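Hypothetical protein Ta0583 (Thermoplasma acidophilum, PDB 2FSJ) polymerizes into bundles of helical filaments in a reaction that needs nucleoside triphosphate and runs best with ATP, as an archaeal homolog of actin. Local coordinates at residues Lys74-Gly78 with Ala105-Glu110; Leu144-Leu149 with Gln160-Leu166; Arg169-Ala175 with Ala333-Tyr338; Gln187-Val193 with Thr206-Met212; Leu218-Leu222 with Asn285-Leu290. All blocks are in the same frame, centred on the assembly; numbering follows the deposited sequence.

How the contacts relate
Along the chain contact 1 comes first, followed by contact 2 and then contact 3, whose two segments bracket contacts 4 and 5. Contacts 1 and 2, with centres about 16 Å apart, belong to the seven-stranded sheet of the N-terminal actin-like domain and meet where Leu108 packs on Leu149 and Phe161. Contacts 4 and 5, also about 16 Å apart between centres, share the four-stranded sheet of the other domain; the Thr206 side chain probably hydrogen-bonds the carbonyl of Leu218. Between these pairs lies contact 3. It continues strand 158-170 of contact 2 into helix 173-182, and its Val173 touches Ile207 of contact 4, so it joins the two halves of the actin fold.

Contact 1: Lys74-Gly78 with Ala105-Glu110; sequences KFIYG and AAALWE
The phenol of Tyr77 donates a short hydrogen bond to the carboxylate of Glu110, 2.6 Å from OH to OE2. The bond reaches the oxygen on its anti side, 24° out of the carboxylate plane, while OE2 itself lies near the plane of the ring, at its edge. Ring and carboxylate are turned steeply against each other. Glu110 reaches the phenol because its chain folds at chi2 (-82°), bringing the acid back toward the strand. The aromatic surface is used as well: Ala106 CB sits over the centre of one face of the Tyr77 ring, 3.5 Å from the centroid, a well-centred CH-pi contact. Tyr77 thus bonds through its end and packs through its face on residues one helical turn apart. The strand is 74-77, an outermost strand of the large sheet in the actin-like N-terminal domain, and helix 101-111 crosses it at -70° with the two axes 10.3 Å apart. Two residues before Tyr77, Phe75 points to the same side and brings CZ to 4.3 Å from Ala105 CB, which lies at the edge of its ring. Trp109 only grazes the phenol, CD1 lying 4.1 Å from Tyr77 OH; its indole makes a cation-pi contact with Arg159. Phe45 of the adjoining strand 42-52 meets Tyr77 edge-to-face.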
# COMPACT_ATOMS: atom_id res chain seq x y z
N LYS A 74 -7.79 20.00 13.03
CA LYS A 74 -8.44 18.70 13.23
C LYS A 74 -8.74 18.06 11.89
O LYS A 74 -8.88 18.75 10.89
CB LYS A 74 -9.74 18.82 14.03
CG LYS A 74 -9.65 19.57 15.39
CD LYS A 74 -11.05 19.51 16.06
CE LYS A 74 -11.28 20.60 17.08
NZ LYS A 74 -12.70 20.44 17.61
N PHE A 75 -8.81 16.72 11.87
CA PHE A 75 -9.07 16.01 10.66
C PHE A 75 -9.91 14.74 10.86
O PHE A 75 -9.92 14.12 11.93
CB PHE A 75 -7.74 15.68 9.95
CG PHE A 75 -6.86 14.73 10.72
CD1 PHE A 75 -6.91 13.35 10.50
CD2 PHE A 75 -5.95 15.21 11.66
CE1 PHE A 75 -6.06 12.49 11.21
CE2 PHE A 75 -5.10 14.34 12.37
CZ PHE A 75 -5.17 12.98 12.12
N ILE A 76 -10.55 14.34 9.77
CA ILE A 76 -11.24 13.07 9.66
C ILE A 76 -10.49 12.24 8.58
O ILE A 76 -9.96 12.77 7.63
CB ILE A 76 -12.72 13.37 9.34
CG1 ILE A 76 -13.37 14.04 10.57
CG2 ILE A 76 -13.53 12.13 8.97
CD1 ILE A 76 -14.72 14.70 10.22
N TYR A 77 -10.48 10.93 8.74
CA TYR A 77 -9.65 10.08 7.90
C TYR A 77 -10.39 8.81 7.45
O TYR A 77 -11.46 8.48 7.96
CB TYR A 77 -8.37 9.73 8.64
CG TYR A 77 -8.63 8.94 9.89
CD1 TYR A 77 -8.63 7.53 9.88
CD2 TYR A 77 -8.86 9.59 11.09
CE1 TYR A 77 -8.93 6.80 11.05
CE2 TYR A 77 -9.14 8.90 12.25
CZ TYR A 77 -9.19 7.50 12.22
OH TYR A 77 -9.45 6.87 13.40
N GLY A 78 -9.78 8.09 6.51
CA GLY A 78 -10.29 6.81 6.10
C GLY A 78 -11.51 6.95 5.24
O GLY A 78 -11.64 7.92 4.48
N ALA A 105 -0.71 9.23 12.44
CA ALA A 105 -1.41 9.50 13.71
C ALA A 105 -2.67 8.64 13.82
O ALA A 105 -2.94 8.10 14.86
CB ALA A 105 -1.76 10.93 13.80
N ALA A 106 -3.43 8.57 12.74
CA ALA A 106 -4.65 7.79 12.70
C ALA A 106 -4.37 6.30 12.90
O ALA A 106 -5.09 5.62 13.62
CB ALA A 106 -5.40 8.04 11.45
N ALA A 107 -3.30 5.81 12.28
CA ALA A 107 -2.86 4.41 12.46
C ALA A 107 -2.60 4.07 13.92
O ALA A 107 -3.05 3.03 14.40
CB ALA A 107 -1.61 4.11 11.64
N LEU A 108 -1.85 4.93 14.59
CA LEU A 108 -1.55 4.73 16.02
C LEU A 108 -2.81 4.81 16.88
O LEU A 108 -3.02 3.97 17.75
CB LEU A 108 -0.46 5.69 16.46
CG LEU A 108 0.82 5.64 15.64
CD1 LEU A 108 1.86 6.65 16.16
CD2 LEU A 108 1.40 4.25 15.71
N TRP A 109 -3.68 5.78 16.61
CA TRP A 109 -4.98 5.87 17.24
C TRP A 109 -5.84 4.60 17.05
O TRP A 109 -6.40 4.03 18.01
CB TRP A 109 -5.74 7.08 16.71
CG TRP A 109 -6.96 7.35 17.53
CD1 TRP A 109 -8.22 6.87 17.32
CD2 TRP A 109 -7.02 8.11 18.76
NE1 TRP A 109 -9.06 7.27 18.33
CE2 TRP A 109 -8.37 8.05 19.22
CE3 TRP A 109 -6.10 8.88 19.48
CZ2 TRP A 109 -8.79 8.70 20.37
CZ3 TRP A 109 -6.54 9.54 20.65
CH2 TRP A 109 -7.85 9.44 21.07
N GLU A 110 -5.96 4.14 15.81
CA GLU A 110 -6.72 2.93 15.54
C GLU A 110 -6.14 1.66 16.18
O GLU A 110 -6.90 0.74 16.53
CB GLU A 110 -6.89 2.70 14.07
CG GLU A 110 -7.79 3.69 13.39
CD GLU A 110 -9.28 3.40 13.51
OE1 GLU A 110 -9.69 2.27 13.92
OE2 GLU A 110 -10.06 4.32 13.19

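Contact 2: Leu144-Leu149 with Gln160-Leu166; sequences LENKVL and QFNITRL
Leu149 and Ile163 pack CD1 to CD1 at 3.6 Å on the buried face of a beta hairpin, their branches crossing at a slant. In Ile163, CG1 lies anti to the carbonyl carbon (chi1 -53°), which carries CD1 to Leu149 and also within 4.1 Å of Leu144 CB. Leu144 CD1 in turn approaches Leu166 CD2, and Phe161 completes this apolar row. The backbones are antiparallel: Leu149 and Phe161 form a hydrogen-bonded pair, with Leu149 N to Phe161 O at 2.7 Å and Phe161 N to Leu149 O at 2.8 Å. Within the type II turn at 144-147, the Glu145 side chain, extended beyond CG, accepts from Leu166 N through the anti lone pair of OE1, at 2.9 Å and nearly straight (169°). The other face is looser and more open to solvent. There Val148 CG1 only rests 3.5 Å from Gln160 OE1, an oxygen hydrogen-bonded to Thr150, and the amide of Asn162 turns to Asp121. Strand 147-152 is an outermost strand of the domain's sheet; strand 158-170 pairs on its other side with strand 120-128, and helix 101-111 covers Leu149 and Phe161 through Leu108.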
# COMPACT_ATOMS: atom_id res chain seq x y z
N LEU A 144 10.41 11.43 12.25
CA LEU A 144 9.67 10.57 13.16
C LEU A 144 10.41 10.01 14.33
O LEU A 144 9.80 9.82 15.38
CB LEU A 144 9.00 9.40 12.42
CG LEU A 144 7.99 9.72 11.33
CD1 LEU A 144 7.68 8.40 10.59
CD2 LEU A 144 6.72 10.41 11.90
N GLU A 145 11.70 9.71 14.19
CA GLU A 145 12.41 9.06 15.29
C GLU A 145 12.66 10.06 16.42
O GLU A 145 12.95 11.23 16.16
CB GLU A 145 13.77 8.49 14.85
CG GLU A 145 13.76 7.04 14.50
CD GLU A 145 15.12 6.46 14.13
OE1 GLU A 145 15.16 5.23 14.01
OE2 GLU A 145 16.12 7.20 13.91
N ASN A 146 12.59 9.57 17.64
CA ASN A 146 12.76 10.40 18.85
C ASN A 146 11.87 11.62 18.85
O ASN A 146 12.29 12.71 19.30
CB ASN A 146 14.22 10.86 18.94
CG ASN A 146 15.17 9.71 18.98
OD1 ASN A 146 16.08 9.59 18.13
ND2 ASN A 146 14.97 8.84 19.94
N LYS A 147 10.65 11.46 18.30
CA LYS A 147 9.60 12.47 18.42
C LYS A 147 8.53 11.91 19.33
O LYS A 147 8.20 10.73 19.24
CB LYS A 147 8.95 12.77 17.09
CG LYS A 147 9.84 13.26 15.95
CD LYS A 147 10.67 14.46 16.21
CE LYS A 147 11.57 14.80 14.99
NZ LYS A 147 12.91 14.23 15.14
N VAL A 148 7.94 12.78 20.14
CA VAL A 148 6.72 12.49 20.87
C VAL A 148 5.51 12.94 20.06
O VAL A 148 5.37 14.10 19.72
CB VAL A 148 6.73 13.18 22.24
CG1 VAL A 148 5.40 13.10 22.95
CG2 VAL A 148 7.84 12.54 23.11
N LEU A 149 4.66 11.99 19.71
CA LEU A 149 3.43 12.30 19.01
C LEU A 149 2.27 12.27 19.96
O LEU A 149 2.07 11.29 20.67
CB LEU A 149 3.18 11.25 17.95
CG LEU A 149 4.30 10.90 16.96
CD1 LEU A 149 3.61 10.05 15.84
CD2 LEU A 149 5.01 12.11 16.39
N GLN A 160 -0.48 9.40 23.70
CA GLN A 160 0.87 9.83 23.40
C GLN A 160 1.80 8.66 23.04
O GLN A 160 1.80 7.61 23.71
CB GLN A 160 1.41 10.64 24.59
CG GLN A 160 2.38 11.66 24.18
CD GLN A 160 2.68 12.72 25.26
OE1 GLN A 160 2.67 13.92 25.01
NE2 GLN A 160 2.96 12.25 26.42
N PHE A 161 2.61 8.85 22.00
CA PHE A 161 3.49 7.81 21.45
C PHE A 161 4.90 8.39 21.27
O PHE A 161 5.10 9.46 20.65
CB PHE A 161 2.93 7.32 20.08
CG PHE A 161 1.47 6.94 20.11
CD1 PHE A 161 1.07 5.63 20.47
CD2 PHE A 161 0.50 7.87 19.81
CE1 PHE A 161 -0.26 5.27 20.47
CE2 PHE A 161 -0.87 7.51 19.82
CZ PHE A 161 -1.24 6.20 20.20
N ASN A 162 5.88 7.69 21.85
CA ASN A 162 7.29 8.04 21.75
C ASN A 162 7.90 7.12 20.75
O ASN A 162 8.01 5.89 20.98
CB ASN A 162 8.02 7.89 23.07
CG ASN A 162 9.53 8.30 22.98
OD1 ASN A 162 9.95 9.10 22.12
ND2 ASN A 162 10.32 7.73 23.86
N ILE A 163 8.25 7.67 19.61
CA ILE A 163 8.78 6.83 18.57
C ILE A 163 10.27 6.74 18.86
O ILE A 163 10.98 7.73 18.66
CB ILE A 163 8.54 7.46 17.15
CG1 ILE A 163 7.04 7.80 16.97
CG2 ILE A 163 9.13 6.53 16.14
CD1 ILE A 163 6.55 8.09 15.49
N THR A 164 10.72 5.57 19.32
CA THR A 164 12.13 5.36 19.74
C THR A 164 12.99 4.88 18.59
O THR A 164 14.22 5.11 18.57
CB THR A 164 12.29 4.36 20.90
OG1 THR A 164 11.86 3.05 20.51
CG2 THR A 164 11.42 4.71 22.07
N ARG A 165 12.37 4.19 17.64
CA ARG A 165 13.16 3.62 16.54
C ARG A 165 12.26 3.30 15.40
O ARG A 165 11.15 2.86 15.61
CB ARG A 165 13.87 2.35 16.98
CG ARG A 165 14.85 1.81 15.98
CD ARG A 165 15.99 0.93 16.54
NE ARG A 165 15.75 0.45 17.90
CZ ARG A 165 15.36 -0.77 18.23
NH1 ARG A 165 15.15 -1.70 17.30
NH2 ARG A 165 15.16 -1.07 19.52
N LEU A 166 12.76 3.57 14.19
CA LEU A 166 12.10 3.22 12.96
C LEU A 166 13.01 2.25 12.22
O LEU A 166 14.16 2.61 11.89
CB LEU A 166 11.88 4.51 12.17
CG LEU A 166 11.12 4.46 10.88
CD1 LEU A 166 9.69 3.94 11.07
CD2 LEU A 166 11.14 5.84 10.22

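Contact 3: Arg169-Ala175 with Ala333-Tyr338; sequences RPQGVGA and ANALGY
Tyr338 lays its ring alongside the bend at 169-174, with CE1 3.9 Å from Gly174 CA and 3.6 Å from the carbonyl O of Arg169. Its CG is anti to the carbonyl carbon (chi1 -63°), which turns the ring back over its own helix, so that Asn334 O lies above one face near the rim. The hydroxyl goes further, to 3.2 Å between Tyr338 OH and Gln171 CA. A water accepts from this hydroxyl and donates to Gln171 OE1, linking the two polar ends. The backbones then come very close at a pair of glycines: Gly337 CA meets Gly174 O at 3.2 Å in a CA-H...O contact, and the two CA atoms are 4.0 Å apart. A CB on Gly337 would run into Gly174 O, and one on Gly174 into Tyr338 CE1. Beside them Ala175 CB touches Ala333 CB at 3.7 Å, small against small. Where a protein of the actin fold passes between its two domains, the chain crosses twice, and this glycine-lined crossing probably corresponds to that hinge. Gln171 reaches out through NE2 to Asp92, and weakly to Asp196 of the opposite domain. Strand 158-170 runs into helix 173-182, with Gly172 at its N-cap position, while Ala335, Asn334 and Tyr338 of helix 333-343 pack on Asp27 of strand 22-28.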
# COMPACT_ATOMS: atom_id res chain seq x y z
N ARG A 169 12.49 -1.53 5.61
CA ARG A 169 12.93 -2.46 4.57
C ARG A 169 12.36 -2.00 3.24
O ARG A 169 11.31 -1.38 3.27
CB ARG A 169 12.40 -3.84 4.85
CG ARG A 169 13.11 -4.56 5.97
CD ARG A 169 14.58 -4.86 5.71
NE ARG A 169 15.15 -5.54 6.86
CZ ARG A 169 15.69 -4.94 7.92
NH1 ARG A 169 15.79 -3.60 8.01
NH2 ARG A 169 16.17 -5.69 8.91
N PRO A 170 13.00 -2.31 2.10
CA PRO A 170 12.45 -1.97 0.79
C PRO A 170 11.10 -2.60 0.56
O PRO A 170 10.88 -3.75 0.94
CB PRO A 170 13.50 -2.51 -0.19
CG PRO A 170 14.76 -2.44 0.57
CD PRO A 170 14.32 -2.93 1.94
N GLN A 171 10.16 -1.85 -0.03
CA GLN A 171 8.90 -2.40 -0.41
C GLN A 171 9.15 -3.62 -1.35
O GLN A 171 10.05 -3.60 -2.21
CB GLN A 171 8.08 -1.33 -1.15
CG GLN A 171 6.68 -1.75 -1.51
CD GLN A 171 5.80 -0.55 -1.91
OE1 GLN A 171 5.82 0.48 -1.22
NE2 GLN A 171 5.10 -0.66 -3.02
N GLY A 172 8.41 -4.69 -1.12
CA GLY A 172 8.68 -5.96 -1.76
C GLY A 172 9.54 -6.91 -0.94
O GLY A 172 9.31 -8.11 -0.93
N VAL A 173 10.57 -6.41 -0.31
CA VAL A 173 11.39 -7.23 0.58
C VAL A 173 10.57 -7.62 1.80
O VAL A 173 10.70 -8.75 2.26
CB VAL A 173 12.69 -6.49 1.00
CG1 VAL A 173 13.41 -7.16 2.18
CG2 VAL A 173 13.61 -6.38 -0.20
N GLY A 174 9.74 -6.70 2.32
CA GLY A 174 8.81 -7.02 3.41
C GLY A 174 7.96 -8.23 3.06
O GLY A 174 7.93 -9.21 3.81
N ALA A 175 7.31 -8.22 1.91
CA ALA A 175 6.50 -9.33 1.50
C ALA A 175 7.29 -10.67 1.34
O ALA A 175 6.84 -11.74 1.76
CB ALA A 175 5.77 -9.00 0.21
N ALA A 333 0.99 -8.11 3.08
CA ALA A 333 2.22 -8.90 3.07
C ALA A 333 3.43 -8.07 3.43
O ALA A 333 4.31 -8.51 4.21
CB ALA A 333 2.40 -9.63 1.71
N ASN A 334 3.55 -6.86 2.86
CA ASN A 334 4.70 -6.00 3.20
C ASN A 334 4.67 -5.63 4.66
O ASN A 334 5.71 -5.71 5.34
CB ASN A 334 4.76 -4.74 2.31
CG ASN A 334 5.39 -5.01 0.94
OD1 ASN A 334 4.84 -4.63 -0.13
ND2 ASN A 334 6.57 -5.58 0.96
N ALA A 335 3.52 -5.17 5.13
CA ALA A 335 3.39 -4.74 6.54
C ALA A 335 3.76 -5.85 7.51
O ALA A 335 4.41 -5.60 8.53
CB ALA A 335 2.03 -4.26 6.83
N LEU A 336 3.38 -7.08 7.19
CA LEU A 336 3.72 -8.25 8.04
C LEU A 336 5.23 -8.48 8.07
O LEU A 336 5.81 -8.68 9.12
CB LEU A 336 3.00 -9.48 7.50
CG LEU A 336 1.50 -9.49 7.78
CD1 LEU A 336 0.79 -10.40 6.80
CD2 LEU A 336 1.15 -9.90 9.28
N GLY A 337 5.89 -8.36 6.90
CA GLY A 337 7.35 -8.44 6.85
C GLY A 337 8.08 -7.32 7.53
O GLY A 337 9.13 -7.55 8.14
N TYR A 338 7.56 -6.08 7.42
CA TYR A 338 8.14 -4.93 8.08
C TYR A 338 8.12 -5.12 9.60
O TYR A 338 9.07 -4.75 10.30
CB TYR A 338 7.36 -3.65 7.74
CG TYR A 338 7.35 -3.23 6.29
CD1 TYR A 338 8.35 -3.62 5.40
CD2 TYR A 338 6.36 -2.36 5.82
CE1 TYR A 338 8.31 -3.21 4.03
CE2 TYR A 338 6.32 -1.97 4.47
CZ TYR A 338 7.32 -2.39 3.60
OH TYR A 338 7.29 -1.93 2.28
O HOH W 1 5.60 0.21 1.51

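Contact 4: Gln187-Val193 with Thr206-Met212; sequences QQPGYGV and TINLMDM
Leu209 drives its side chain into the bend of the 187-193 segment, and each of its carbons meets backbone. CB lies 3.3 Å from Gln188 O; CG, anti to the carbonyl carbon (chi1 -60°), comes to 3.7 Å from Gly192 N; CD1 reaches the carbonyl carbon of Tyr191 at 3.9 Å, and CD2 looks again to Gly192 N. The bareness of Gly192 matters, because a CB there would press on both Leu209 CD2 and Ile207 CG2. Around this plug runs an antiparallel hairpin in which Gly192 and Ile207 form a hydrogen-bonded pair, Gly192 N to Ile207 O and the reverse both 2.8 Å. Leu209 N adds a bond to Gly190 O at 3.0 Å. On the face opposite Leu209, the Tyr191 side chain crosses that of Thr206 at a slant, CG to CG2 4.0 Å, and its ring turns steeply against the amide of Asn208, whose OD1 accepts from Met210 N in an Asx turn. An alanine in place of Tyr191 would probably uncover Thr206 CG2 and Asn208 and forfeit the weak hydrogen bond to Arg296. Strand 297-303 flanks 191-197 on the far side, and Leu180 of helix 173-182 covers Gln187 and Met212. Three main-chain bonds thus fix the register, while Asn208 OD1 serves its own strand end and Thr206 OG1 bonds Leu218 O of the next strand.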
# COMPACT_ATOMS: atom_id res chain seq x y z
N GLN A 187 14.57 -20.40 0.39
CA GLN A 187 15.84 -19.90 -0.11
C GLN A 187 16.46 -20.99 -0.97
O GLN A 187 16.37 -22.18 -0.65
CB GLN A 187 16.77 -19.50 1.01
CG GLN A 187 16.29 -18.29 1.77
CD GLN A 187 17.34 -17.72 2.64
OE1 GLN A 187 18.22 -16.99 2.18
NE2 GLN A 187 17.26 -18.04 3.92
N GLN A 188 17.04 -20.56 -2.09
CA GLN A 188 17.57 -21.45 -3.12
C GLN A 188 18.28 -20.56 -4.14
O GLN A 188 18.10 -19.36 -4.10
CB GLN A 188 16.45 -22.21 -3.82
CG GLN A 188 15.30 -21.35 -4.33
CD GLN A 188 14.02 -22.13 -4.59
OE1 GLN A 188 14.07 -23.31 -4.91
NE2 GLN A 188 12.87 -21.46 -4.45
N PRO A 189 19.09 -21.14 -5.03
CA PRO A 189 19.62 -20.39 -6.17
C PRO A 189 18.46 -19.91 -7.08
O PRO A 189 17.49 -20.65 -7.29
CB PRO A 189 20.59 -21.39 -6.84
CG PRO A 189 20.30 -22.72 -6.24
CD PRO A 189 19.60 -22.53 -4.98
N GLY A 190 18.53 -18.67 -7.55
CA GLY A 190 17.45 -18.11 -8.35
C GLY A 190 16.81 -16.86 -7.70
O GLY A 190 17.14 -16.51 -6.59
N TYR A 191 15.91 -16.21 -8.44
CA TYR A 191 15.35 -14.92 -8.09
C TYR A 191 13.86 -15.05 -7.76
O TYR A 191 13.15 -15.89 -8.31
CB TYR A 191 15.51 -13.91 -9.26
CG TYR A 191 16.93 -13.47 -9.59
CD1 TYR A 191 17.94 -13.53 -8.65
CD2 TYR A 191 17.26 -13.00 -10.85
CE1 TYR A 191 19.22 -13.14 -8.94
CE2 TYR A 191 18.58 -12.58 -11.15
CZ TYR A 191 19.54 -12.67 -10.18
OH TYR A 191 20.83 -12.28 -10.39
N GLY A 192 13.41 -14.25 -6.80
CA GLY A 192 12.00 -13.97 -6.56
C GLY A 192 11.71 -12.61 -7.22
O GLY A 192 12.47 -11.68 -7.08
N VAL A 193 10.58 -12.50 -7.88
CA VAL A 193 10.15 -11.25 -8.45
C VAL A 193 8.79 -10.89 -7.85
O VAL A 193 7.78 -11.59 -8.05
CB VAL A 193 10.11 -11.28 -10.02
CG1 VAL A 193 9.66 -9.90 -10.55
CG2 VAL A 193 11.45 -11.62 -10.60
N THR A 206 13.06 -7.36 -7.52
CA THR A 206 13.74 -8.64 -7.77
C THR A 206 14.70 -8.89 -6.62
O THR A 206 15.46 -8.03 -6.25
CB THR A 206 14.45 -8.59 -9.13
OG1 THR A 206 13.46 -8.49 -10.16
CG2 THR A 206 15.22 -9.90 -9.44
N ILE A 207 14.56 -10.07 -6.04
CA ILE A 207 15.32 -10.51 -4.87
C ILE A 207 16.10 -11.80 -5.17
O ILE A 207 15.59 -12.72 -5.79
CB ILE A 207 14.33 -10.66 -3.68
CG1 ILE A 207 15.04 -10.53 -2.34
CG2 ILE A 207 13.49 -11.92 -3.79
CD1 ILE A 207 14.06 -10.44 -1.12
N ASN A 208 17.33 -11.84 -4.68
CA ASN A 208 18.18 -13.01 -4.78
C ASN A 208 17.80 -13.93 -3.63
O ASN A 208 17.95 -13.56 -2.48
CB ASN A 208 19.66 -12.65 -4.68
CG ASN A 208 20.54 -13.83 -5.07
OD1 ASN A 208 20.06 -14.96 -5.08
ND2 ASN A 208 21.76 -13.56 -5.56
N LEU A 209 17.27 -15.09 -3.95
CA LEU A 209 16.80 -15.99 -2.91
C LEU A 209 17.97 -16.65 -2.10
O LEU A 209 17.73 -17.25 -1.05
CB LEU A 209 15.82 -17.01 -3.44
CG LEU A 209 14.53 -16.43 -4.08
CD1 LEU A 209 13.78 -17.52 -4.78
CD2 LEU A 209 13.60 -15.72 -3.00
N MET A 210 19.20 -16.53 -2.56
CA MET A 210 20.31 -17.08 -1.78
C MET A 210 20.47 -16.34 -0.48
O MET A 210 20.85 -16.97 0.50
CB MET A 210 21.66 -17.17 -2.59
CG MET A 210 22.43 -15.89 -2.78
SD MET A 210 24.27 -16.02 -3.13
CE MET A 210 24.56 -14.32 -3.09
N ASP A 211 20.19 -15.02 -0.47
CA ASP A 211 20.46 -14.18 0.71
C ASP A 211 19.36 -13.18 1.07
O ASP A 211 19.51 -12.41 2.00
CB ASP A 211 21.81 -13.45 0.58
CG ASP A 211 21.89 -12.50 -0.61
OD1 ASP A 211 20.92 -12.31 -1.39
OD2 ASP A 211 22.95 -11.87 -0.83
N MET A 212 18.27 -13.23 0.32
CA MET A 212 17.14 -12.29 0.42
C MET A 212 17.48 -10.84 0.25
O MET A 212 16.77 -9.96 0.80
CB MET A 212 16.35 -12.52 1.73
CG MET A 212 15.89 -13.95 1.89
SD MET A 212 14.72 -14.53 0.73
CE MET A 212 15.47 -14.90 -0.40

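Contact 5: Leu218-Leu222 with Asn285-Leu290; sequences LSFSL and NIRLNL
Where helix 268-290 ends, it packs against strand 213-222, an outermost strand of the four-stranded sheet, and Phe220 meets Asn289. The Asn289 amide stands upright on the ring: ND2 lies 3.2 Å above the plane, over its centre, with the two planes 86° apart, and Asn289 CB adds a contact of 3.5 Å to Phe220 CE2. With CG between its backbone N and carbonyl carbon (chi1 51°), Phe220 projects its ring toward the helix, CZ reaching 4.1 Å from Ile286 CG1. A serine here would probably strip the Asn289 amide of the aromatic face beneath it and open a gap beside Ile286. Strand and helix run nearly antiparallel in this second domain of the actin fold, at 154° with axes 10.7 Å apart. Further contacts lie to either side of the ring along the strand: Leu222 slides past Asn285 in the opposite direction, CD1 to CB 3.9 Å, and Leu218 CB meets Leu290 CD2 at 4.1 Å, its side chain crossing that of Leu290 at about a right angle. Val204 of strand 202-208 touches both Phe220 and Ile286.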
# COMPACT_ATOMS: atom_id res chain seq x y z
N LEU A 218 17.63 -5.09 -11.37
CA LEU A 218 16.46 -5.80 -11.88
C LEU A 218 15.20 -5.36 -11.12
O LEU A 218 14.20 -6.04 -11.18
CB LEU A 218 16.63 -7.33 -11.73
CG LEU A 218 17.79 -7.95 -12.55
CD1 LEU A 218 17.79 -9.45 -12.39
CD2 LEU A 218 17.73 -7.56 -14.01
N SER A 219 15.29 -4.21 -10.45
CA SER A 219 14.20 -3.71 -9.62
C SER A 219 13.88 -2.32 -10.11
O SER A 219 14.77 -1.56 -10.46
CB SER A 219 14.59 -3.72 -8.12
OG SER A 219 14.90 -5.05 -7.69
N PHE A 220 12.62 -1.95 -10.14
CA PHE A 220 12.21 -0.73 -10.85
C PHE A 220 10.74 -0.43 -10.59
O PHE A 220 10.03 -1.29 -10.06
CB PHE A 220 12.45 -0.88 -12.38
CG PHE A 220 11.85 -2.15 -12.97
CD1 PHE A 220 10.56 -2.17 -13.47
CD2 PHE A 220 12.60 -3.31 -13.06
CE1 PHE A 220 10.04 -3.35 -14.01
CE2 PHE A 220 12.08 -4.45 -13.58
CZ PHE A 220 10.82 -4.49 -14.03
N SER A 221 10.29 0.76 -10.98
CA SER A 221 8.92 1.23 -10.69
C SER A 221 8.34 1.66 -11.99
O SER A 221 8.96 2.49 -12.68
CB SER A 221 8.93 2.44 -9.74
OG SER A 221 7.58 2.89 -9.46
N LEU A 222 7.20 1.06 -12.37
CA LEU A 222 6.53 1.39 -13.61
C LEU A 222 5.42 2.39 -13.29
O LEU A 222 4.67 2.22 -12.34
CB LEU A 222 5.93 0.14 -14.24
CG LEU A 222 6.89 -1.00 -14.59
CD1 LEU A 222 6.10 -2.24 -15.05
CD2 LEU A 222 7.90 -0.55 -15.64
N ASN A 285 6.90 -4.70 -20.15
CA ASN A 285 7.92 -3.90 -19.48
C ASN A 285 8.83 -4.75 -18.54
O ASN A 285 10.04 -4.62 -18.55
CB ASN A 285 7.24 -2.75 -18.74
CG ASN A 285 7.20 -1.44 -19.55
OD1 ASN A 285 6.33 -1.24 -20.43
ND2 ASN A 285 8.11 -0.54 -19.24
N ILE A 286 8.23 -5.68 -17.78
CA ILE A 286 9.00 -6.63 -17.00
C ILE A 286 9.94 -7.48 -17.85
O ILE A 286 11.13 -7.59 -17.54
CB ILE A 286 8.06 -7.49 -16.11
CG1 ILE A 286 7.45 -6.58 -15.05
CG2 ILE A 286 8.83 -8.65 -15.46
CD1 ILE A 286 6.33 -7.20 -14.17
N ARG A 287 9.44 -8.04 -18.94
CA ARG A 287 10.26 -8.79 -19.87
C ARG A 287 11.42 -8.01 -20.44
O ARG A 287 12.51 -8.51 -20.49
CB ARG A 287 9.43 -9.34 -21.01
CG ARG A 287 8.56 -10.51 -20.59
CD ARG A 287 7.68 -11.01 -21.76
NE ARG A 287 7.06 -12.29 -21.47
CZ ARG A 287 5.92 -12.71 -22.01
NH1 ARG A 287 5.24 -11.92 -22.84
NH2 ARG A 287 5.45 -13.91 -21.72
N LEU A 288 11.18 -6.79 -20.85
CA LEU A 288 12.25 -5.96 -21.40
C LEU A 288 13.36 -5.68 -20.38
O LEU A 288 14.57 -5.69 -20.71
CB LEU A 288 11.69 -4.62 -21.87
CG LEU A 288 10.89 -4.54 -23.17
CD1 LEU A 288 10.24 -3.19 -23.27
CD2 LEU A 288 11.77 -4.85 -24.44
N ASN A 289 12.94 -5.40 -19.15
CA ASN A 289 13.86 -5.06 -18.08
C ASN A 289 14.64 -6.29 -17.58
O ASN A 289 15.82 -6.20 -17.28
CB ASN A 289 13.11 -4.33 -16.97
CG ASN A 289 12.59 -2.93 -17.41
OD1 ASN A 289 12.83 -2.49 -18.53
ND2 ASN A 289 11.89 -2.25 -16.54
N LEU A 290 14.02 -7.47 -17.58
CA LEU A 290 14.66 -8.66 -17.05
C LEU A 290 15.49 -9.37 -18.11
O LEU A 290 16.48 -10.00 -17.77
CB LEU A 290 13.65 -9.66 -16.52
CG LEU A 290 12.81 -9.19 -15.35
CD1 LEU A 290 11.95 -10.38 -14.91
CD2 LEU A 290 13.71 -8.62 -14.25